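Local coordinates for protein beta-galactosidase (Streptococcus pneumoniae, PDB 4CU9) that probably recognises sugars as a calcium-binding, galactose-binding-like carbohydrate-binding module of the pneumococcal enzyme BgaA, at residues 67-71 with 72-76; 86-90 with 91-95; 126-129 with 130-133. One frame throughout, in Å; residues are numbered along the deposited sequence.

Interaction 1 (67-71 with 72-76); sequences IFREN and GKIVE
Glu70 O is gripped from two directions. Lys73 N gives it a hydrogen bond of 3.0 Å, and water 2 gives it a second at 2.8 Å. The same water accepts from Lys73 NZ at 2.8 Å. The lysine chain bends at its third torsion (chi3 -114°) and again at its fourth (chi4 72°), which curls the ammonium back over the turn to this water. On the way, Lys73 CG passes 3.6 Å from Asn71 O.

The turn is a type I' beta turn from Glu70 to Lys73. Asn71 and Gly72 sit at its corners, both with positive phi. It closes a tight antiparallel hairpin between strands 61-70 and 73-86. Glu70 and Lys73 form the hydrogen-bonded pair, and Glu70 N returns a bond to Lys73 O. Further from the turn, Val75 N bonds to Phe68 O.

Arg69 and Ile74 are the non-hydrogen-bonded pair, with Arg69 CG 3.9 Å from Ile74 CG1. The Arg69 chain bends at chi3 (79°), and the guanidinium lays one face over Gly72 C and Lys73 N. Water 1 lies at its edge and accepts from Arg69 NE at 2.9 Å. NH1 is held by the carbonyls of Glu14 and Ser16. The hairpin end is therefore tied by backbone bonds and water, while the arginine links it to the N-terminal segment.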
# COMPACT_ATOMS: atom_id res chain seq x y z
N ILE A 67 -6.97 -2.62 4.17
CA ILE A 67 -8.34 -3.06 4.42
C ILE A 67 -8.80 -2.59 5.82
O ILE A 67 -8.19 -2.93 6.83
CB ILE A 67 -8.43 -4.59 4.42
CG1 ILE A 67 -8.00 -5.14 3.06
CG2 ILE A 67 -9.85 -5.05 4.73
CD1 ILE A 67 -7.56 -6.59 3.10
N PHE A 68 -9.90 -1.87 5.86
CA PHE A 68 -10.47 -1.34 7.08
C PHE A 68 -11.22 -2.43 7.84
O PHE A 68 -12.10 -3.07 7.28
CB PHE A 68 -11.39 -0.15 6.77
CG PHE A 68 -10.72 0.92 5.98
CD1 PHE A 68 -9.45 1.35 6.32
CD2 PHE A 68 -11.34 1.48 4.87
CE1 PHE A 68 -8.80 2.31 5.56
CE2 PHE A 68 -10.70 2.46 4.13
CZ PHE A 68 -9.43 2.85 4.46
N ARG A 69 -10.83 -2.64 9.09
CA ARG A 69 -11.45 -3.63 9.97
C ARG A 69 -11.59 -3.08 11.37
O ARG A 69 -10.82 -2.24 11.81
CB ARG A 69 -10.61 -4.89 10.04
CG ARG A 69 -10.40 -5.53 8.68
CD ARG A 69 -9.29 -6.54 8.69
NE ARG A 69 -9.71 -7.81 9.26
CZ ARG A 69 -9.44 -8.24 10.49
NH1 ARG A 69 -8.78 -7.49 11.36
NH2 ARG A 69 -9.86 -9.44 10.88
N GLU A 70 -12.57 -3.59 12.09
CA GLU A 70 -12.74 -3.25 13.50
C GLU A 70 -13.29 -4.51 14.17
O GLU A 70 -14.21 -5.14 13.62
CB GLU A 70 -13.70 -2.08 13.63
CG GLU A 70 -13.85 -1.52 15.04
CD GLU A 70 -12.78 -0.51 15.36
OE1 GLU A 70 -11.62 -0.94 15.51
OE2 GLU A 70 -13.10 0.69 15.47
N ASN A 71 -12.71 -4.86 15.32
CA ASN A 71 -13.15 -6.02 16.10
C ASN A 71 -13.26 -7.22 15.18
O ASN A 71 -14.24 -7.99 15.24
CB ASN A 71 -14.51 -5.75 16.78
CG ASN A 71 -14.55 -4.44 17.58
OD1 ASN A 71 -15.55 -3.72 17.58
ND2 ASN A 71 -13.46 -4.12 18.22
N GLY A 72 -12.28 -7.37 14.29
CA GLY A 72 -12.16 -8.54 13.43
C GLY A 72 -13.05 -8.60 12.20
O GLY A 72 -13.07 -9.61 11.49
N LYS A 73 -13.79 -7.53 11.90
CA LYS A 73 -14.70 -7.57 10.76
C LYS A 73 -14.41 -6.41 9.83
O LYS A 73 -14.05 -5.33 10.28
CB LYS A 73 -16.16 -7.55 11.23
CG LYS A 73 -16.36 -8.56 12.37
CD LYS A 73 -17.80 -8.83 12.74
CE LYS A 73 -18.11 -8.33 14.14
NZ LYS A 73 -18.14 -6.85 14.16
N ILE A 74 -14.52 -6.66 8.53
CA ILE A 74 -14.23 -5.64 7.57
C ILE A 74 -15.35 -4.60 7.57
O ILE A 74 -16.53 -4.96 7.58
CB ILE A 74 -14.05 -6.23 6.18
CG1 ILE A 74 -12.85 -7.18 6.18
CG2 ILE A 74 -13.94 -5.12 5.15
CD1 ILE A 74 -12.72 -8.02 4.93
N VAL A 75 -14.98 -3.33 7.59
CA VAL A 75 -15.98 -2.27 7.68
C VAL A 75 -15.79 -1.23 6.60
O VAL A 75 -14.67 -1.04 6.08
CB VAL A 75 -15.93 -1.60 9.05
CG1 VAL A 75 -16.31 -2.58 10.15
CG2 VAL A 75 -14.56 -1.00 9.33
N GLU A 76 -16.87 -0.56 6.24
CA GLU A 76 -16.75 0.59 5.38
C GLU A 76 -16.35 1.81 6.19
O GLU A 76 -16.87 2.05 7.27
CB GLU A 76 -18.07 0.82 4.66
CG GLU A 76 -18.00 1.89 3.61
CD GLU A 76 -19.22 1.84 2.71
OE1 GLU A 76 -19.22 1.04 1.73
OE2 GLU A 76 -20.16 2.57 3.01
O HOH W 1 -11.52 -9.92 8.54
O HOH W 2 -16.87 -4.40 14.03

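Interaction 2 (86-90 with 91-95); sequences FFADS and GTDAP
Gly91 meets Asp89 just after the bend of a tight loop that reverses the chain between strands 73-86 and 92-93. The loop lies at one end of the beta-sheet domain. Backbone bonds from Phe87 and Asp93 to Ala175 join it to strand 173-182. Gly91 N donates to Asp89 OD1 at 3.1 Å, a side-chain bond to the backbone two residues on, as in an Asx turn.

Thr92 comes next and uses three of its atoms. Its hydroxyl OG1 donates to the same Asp89 OD1 at 2.7 Å. Thr92 N adds a weak bond to that oxygen, and Thr92 O accepts from Asp89 N at 3.1 Å. Thr92 OG1 and Gly91 N reach OD1 from opposite faces of the carboxylate plane. The first torsion of Asp89 (chi1 67°) sets its carboxylate between its own backbone N and carbonyl carbon, where OD1 faces the returning chain. Thr92 OG1 also lies at the edge of the Phe87 ring, near its plane. OD2 of Asp89 has a long, weak ion pair with Arg48.

Asp93 OD1 accepts from Ala94 N, and OD2 makes a salt bridge with Lys168. Asp93 CA makes a bent CA-H...O contact of 3.4 Å with Phe87 O.

Ala94 and Pro95 then pack on Phe86, both by CH-pi contacts; its ring also touches Met165 and Met176. Ala94 CB sits off-centre, 4.2 Å from the ring centroid. Pro95 CD lies over the face, offset toward the rim, and comes within 3.3 Å of Phe86 CE1.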
# COMPACT_ATOMS: atom_id res chain seq x y z
N PHE A 86 7.77 7.19 2.62
CA PHE A 86 8.60 6.35 1.79
C PHE A 86 10.00 6.23 2.34
O PHE A 86 10.47 7.10 3.09
CB PHE A 86 8.65 6.91 0.36
CG PHE A 86 7.33 6.85 -0.34
CD1 PHE A 86 6.84 5.65 -0.81
CD2 PHE A 86 6.58 7.99 -0.56
CE1 PHE A 86 5.63 5.57 -1.44
CE2 PHE A 86 5.39 7.93 -1.21
CZ PHE A 86 4.92 6.72 -1.67
N PHE A 87 10.68 5.16 1.91
CA PHE A 87 12.03 4.88 2.32
C PHE A 87 12.85 4.69 1.06
O PHE A 87 12.30 4.38 0.02
CB PHE A 87 12.07 3.58 3.11
CG PHE A 87 13.46 3.05 3.39
CD1 PHE A 87 14.19 3.52 4.47
CD2 PHE A 87 14.01 2.03 2.62
CE1 PHE A 87 15.45 3.02 4.75
CE2 PHE A 87 15.24 1.50 2.91
CZ PHE A 87 15.97 2.00 3.97
N ALA A 88 14.16 4.92 1.17
CA ALA A 88 15.07 4.61 0.06
C ALA A 88 16.37 4.07 0.57
O ALA A 88 16.83 4.44 1.64
CB ALA A 88 15.31 5.85 -0.77
N ASP A 89 16.98 3.22 -0.26
CA ASP A 89 18.32 2.70 -0.04
C ASP A 89 18.83 2.27 -1.42
O ASP A 89 18.32 2.75 -2.44
CB ASP A 89 18.32 1.57 1.01
CG ASP A 89 17.59 0.32 0.55
OD1 ASP A 89 17.03 0.29 -0.57
OD2 ASP A 89 17.62 -0.66 1.34
N SER A 90 19.82 1.37 -1.47
CA SER A 90 20.42 1.02 -2.79
C SER A 90 19.41 0.40 -3.74
O SER A 90 19.46 0.67 -4.92
CB SER A 90 21.63 0.09 -2.65
OG SER A 90 21.25 -1.04 -1.90
N GLY A 91 18.48 -0.39 -3.22
CA GLY A 91 17.56 -1.14 -4.05
C GLY A 91 16.18 -0.52 -4.22
O GLY A 91 15.43 -0.88 -5.17
N THR A 92 15.82 0.40 -3.32
CA THR A 92 14.44 0.86 -3.21
C THR A 92 14.32 2.37 -3.13
O THR A 92 15.32 3.07 -2.85
CB THR A 92 13.72 0.23 -2.02
OG1 THR A 92 14.34 0.63 -0.80
CG2 THR A 92 13.70 -1.30 -2.15
N ASP A 93 13.09 2.87 -3.36
CA ASP A 93 12.81 4.28 -3.30
C ASP A 93 11.31 4.51 -3.25
O ASP A 93 10.51 3.55 -3.38
CB ASP A 93 13.41 5.00 -4.51
CG ASP A 93 13.63 6.52 -4.30
OD1 ASP A 93 13.23 7.12 -3.30
OD2 ASP A 93 14.26 7.11 -5.18
N ALA A 94 10.96 5.78 -3.08
CA ALA A 94 9.63 6.28 -3.43
C ALA A 94 9.37 5.92 -4.90
O ALA A 94 10.30 5.69 -5.67
CB ALA A 94 9.55 7.79 -3.24
N PRO A 95 8.09 5.87 -5.31
CA PRO A 95 7.79 5.49 -6.67
C PRO A 95 7.87 6.69 -7.62
O PRO A 95 7.87 7.84 -7.16
CB PRO A 95 6.33 5.03 -6.58
CG PRO A 95 5.75 5.82 -5.41
CD PRO A 95 6.89 5.96 -4.46

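Interaction 3 (126-129 with 130-133); sequences FNNP and ENWE
Trp132 CG stands anti to its carbonyl carbon (chi1 -65°), and a second torsion of 98° turns the indole back over the preceding loop. The indole N-H then meets Phe126 O, and the benzo edge meets the Phe126 ring. Trp132 NE1 donates to Phe126 O at 3.0 Å. The bond is nearly straight, and the oxygen lies close to the indole plane. Beside it, Trp132 CZ2 lies over one face of Phe126, offset toward the rim, 3.7 Å from Phe126 CD1. This is an edge-to-face pair, with centroids 5.0 Å apart and planes at 65°.

Asn128 to Asn131 form a short 3-10-like turn. Asn131 N bonds to Asn128 O at 3.0 Å, and Trp132 N bonds to Pro129 O at 3.3 Å. The Asn128 side chain adds a bond at the start of the turn. Asn128 OD1 accepts from Glu130 N at 3.0 Å, with the donor above the carbonyl plane, an Asx turn with Pro129 as its middle residue. The Asn128 and Asn131 side chains cross at about a right angle. Water 3 accepts from Asn131 ND2 and, weakly, from Asn128 ND2. The stronger partner of Asn131 ND2 is the carbonyl of Pro125.

The loop leads from helix 117-120 into strand 132-139. Phe126 packs further on Phe20, Phe108 and Tyr103, and Trp132 has a cation-pi contact with Arg162. The buried indole N-H thus has its acceptor within the loop, and one tryptophan joins the polar turn to an aromatic cluster.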
# COMPACT_ATOMS: atom_id res chain seq x y z
N PHE A 126 -8.92 -8.58 -5.28
CA PHE A 126 -7.94 -7.52 -5.28
C PHE A 126 -7.05 -7.57 -6.52
O PHE A 126 -6.56 -6.54 -6.97
CB PHE A 126 -7.06 -7.54 -4.03
CG PHE A 126 -7.70 -6.94 -2.82
CD1 PHE A 126 -9.06 -6.65 -2.76
CD2 PHE A 126 -6.93 -6.66 -1.74
CE1 PHE A 126 -9.61 -6.07 -1.62
CE2 PHE A 126 -7.46 -6.12 -0.60
CZ PHE A 126 -8.79 -5.79 -0.54
N ASN A 127 -6.93 -8.74 -7.13
CA ASN A 127 -6.05 -8.90 -8.24
C ASN A 127 -6.67 -8.53 -9.59
O ASN A 127 -5.97 -8.54 -10.61
CB ASN A 127 -5.49 -10.32 -8.24
CG ASN A 127 -4.24 -10.46 -9.07
OD1 ASN A 127 -3.36 -9.60 -9.04
ND2 ASN A 127 -4.14 -11.56 -9.81
N ASN A 128 -7.93 -8.12 -9.61
CA ASN A 128 -8.59 -7.72 -10.81
C ASN A 128 -8.63 -6.18 -10.88
O ASN A 128 -9.28 -5.56 -10.06
CB ASN A 128 -10.01 -8.28 -10.83
CG ASN A 128 -10.81 -7.81 -12.06
OD1 ASN A 128 -10.33 -7.04 -12.86
ND2 ASN A 128 -12.03 -8.27 -12.16
N PRO A 129 -7.92 -5.57 -11.85
CA PRO A 129 -7.82 -4.11 -11.88
C PRO A 129 -9.16 -3.39 -11.98
O PRO A 129 -9.26 -2.22 -11.59
CB PRO A 129 -7.05 -3.84 -13.19
CG PRO A 129 -6.37 -5.11 -13.52
CD PRO A 129 -7.18 -6.21 -12.96
N GLU A 130 -10.17 -4.05 -12.53
CA GLU A 130 -11.50 -3.39 -12.70
C GLU A 130 -12.21 -3.21 -11.35
O GLU A 130 -13.19 -2.53 -11.26
CB GLU A 130 -12.41 -4.20 -13.62
CG GLU A 130 -11.96 -4.15 -15.08
CD GLU A 130 -11.96 -2.74 -15.66
OE1 GLU A 130 -13.02 -2.08 -15.57
OE2 GLU A 130 -10.91 -2.30 -16.18
N ASN A 131 -11.68 -3.81 -10.29
CA ASN A 131 -12.25 -3.66 -8.94
C ASN A 131 -11.67 -2.49 -8.15
O ASN A 131 -11.92 -2.36 -6.94
CB ASN A 131 -12.04 -4.96 -8.17
CG ASN A 131 -12.93 -6.09 -8.69
OD1 ASN A 131 -13.96 -5.83 -9.29
ND2 ASN A 131 -12.52 -7.35 -8.44
N TRP A 132 -10.95 -1.61 -8.85
CA TRP A 132 -10.29 -0.47 -8.21
C TRP A 132 -10.61 0.77 -9.07
O TRP A 132 -10.45 0.73 -10.30
CB TRP A 132 -8.79 -0.69 -8.12
CG TRP A 132 -8.42 -1.85 -7.21
CD1 TRP A 132 -8.14 -3.11 -7.60
CD2 TRP A 132 -8.32 -1.84 -5.80
NE1 TRP A 132 -7.84 -3.91 -6.52
CE2 TRP A 132 -7.98 -3.16 -5.38
CE3 TRP A 132 -8.49 -0.86 -4.82
CZ2 TRP A 132 -7.78 -3.48 -4.07
CZ3 TRP A 132 -8.32 -1.19 -3.52
CH2 TRP A 132 -7.97 -2.47 -3.14
N GLU A 133 -11.01 1.83 -8.40
CA GLU A 133 -11.35 3.11 -9.05
C GLU A 133 -10.38 4.21 -8.58
O GLU A 133 -10.22 4.44 -7.37
CB GLU A 133 -12.80 3.46 -8.72
CG GLU A 133 -13.29 4.82 -9.21
CD GLU A 133 -13.72 4.84 -10.65
OE1 GLU A 133 -13.38 3.89 -11.41
OE2 GLU A 133 -14.42 5.82 -11.03
O HOH W 3 -13.52 -9.84 -9.45
O HOH W 4 -8.94 0.14 -12.52

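In the fold
All three are local contacts at turns or loops that reach one mixed sheet. Interaction 1 is a regular two-strand hairpin with an exposed turn. Interaction 2 is a loop with little backbone pairing, relying more on one carboxylate oxygen; the centres of interactions 1 and 2 are about 30 Å apart, on opposite sides of the chain's centre. Interaction 3 adds an aromatic pair to its turn. Interactions 1 and 3 touch: Ile67 CD1 packs on Phe126 CE2 at 3.7 Å, so hairpin and loop share an apolar cluster. Interaction 2 stays about 16 Å from either at the nearest atoms. Each is partly buried: Phe68, Phe86, Phe126 and Trp132 are buried, while Glu70, Asn71, Lys73, Ser90, Pro129 and Glu130 are exposed.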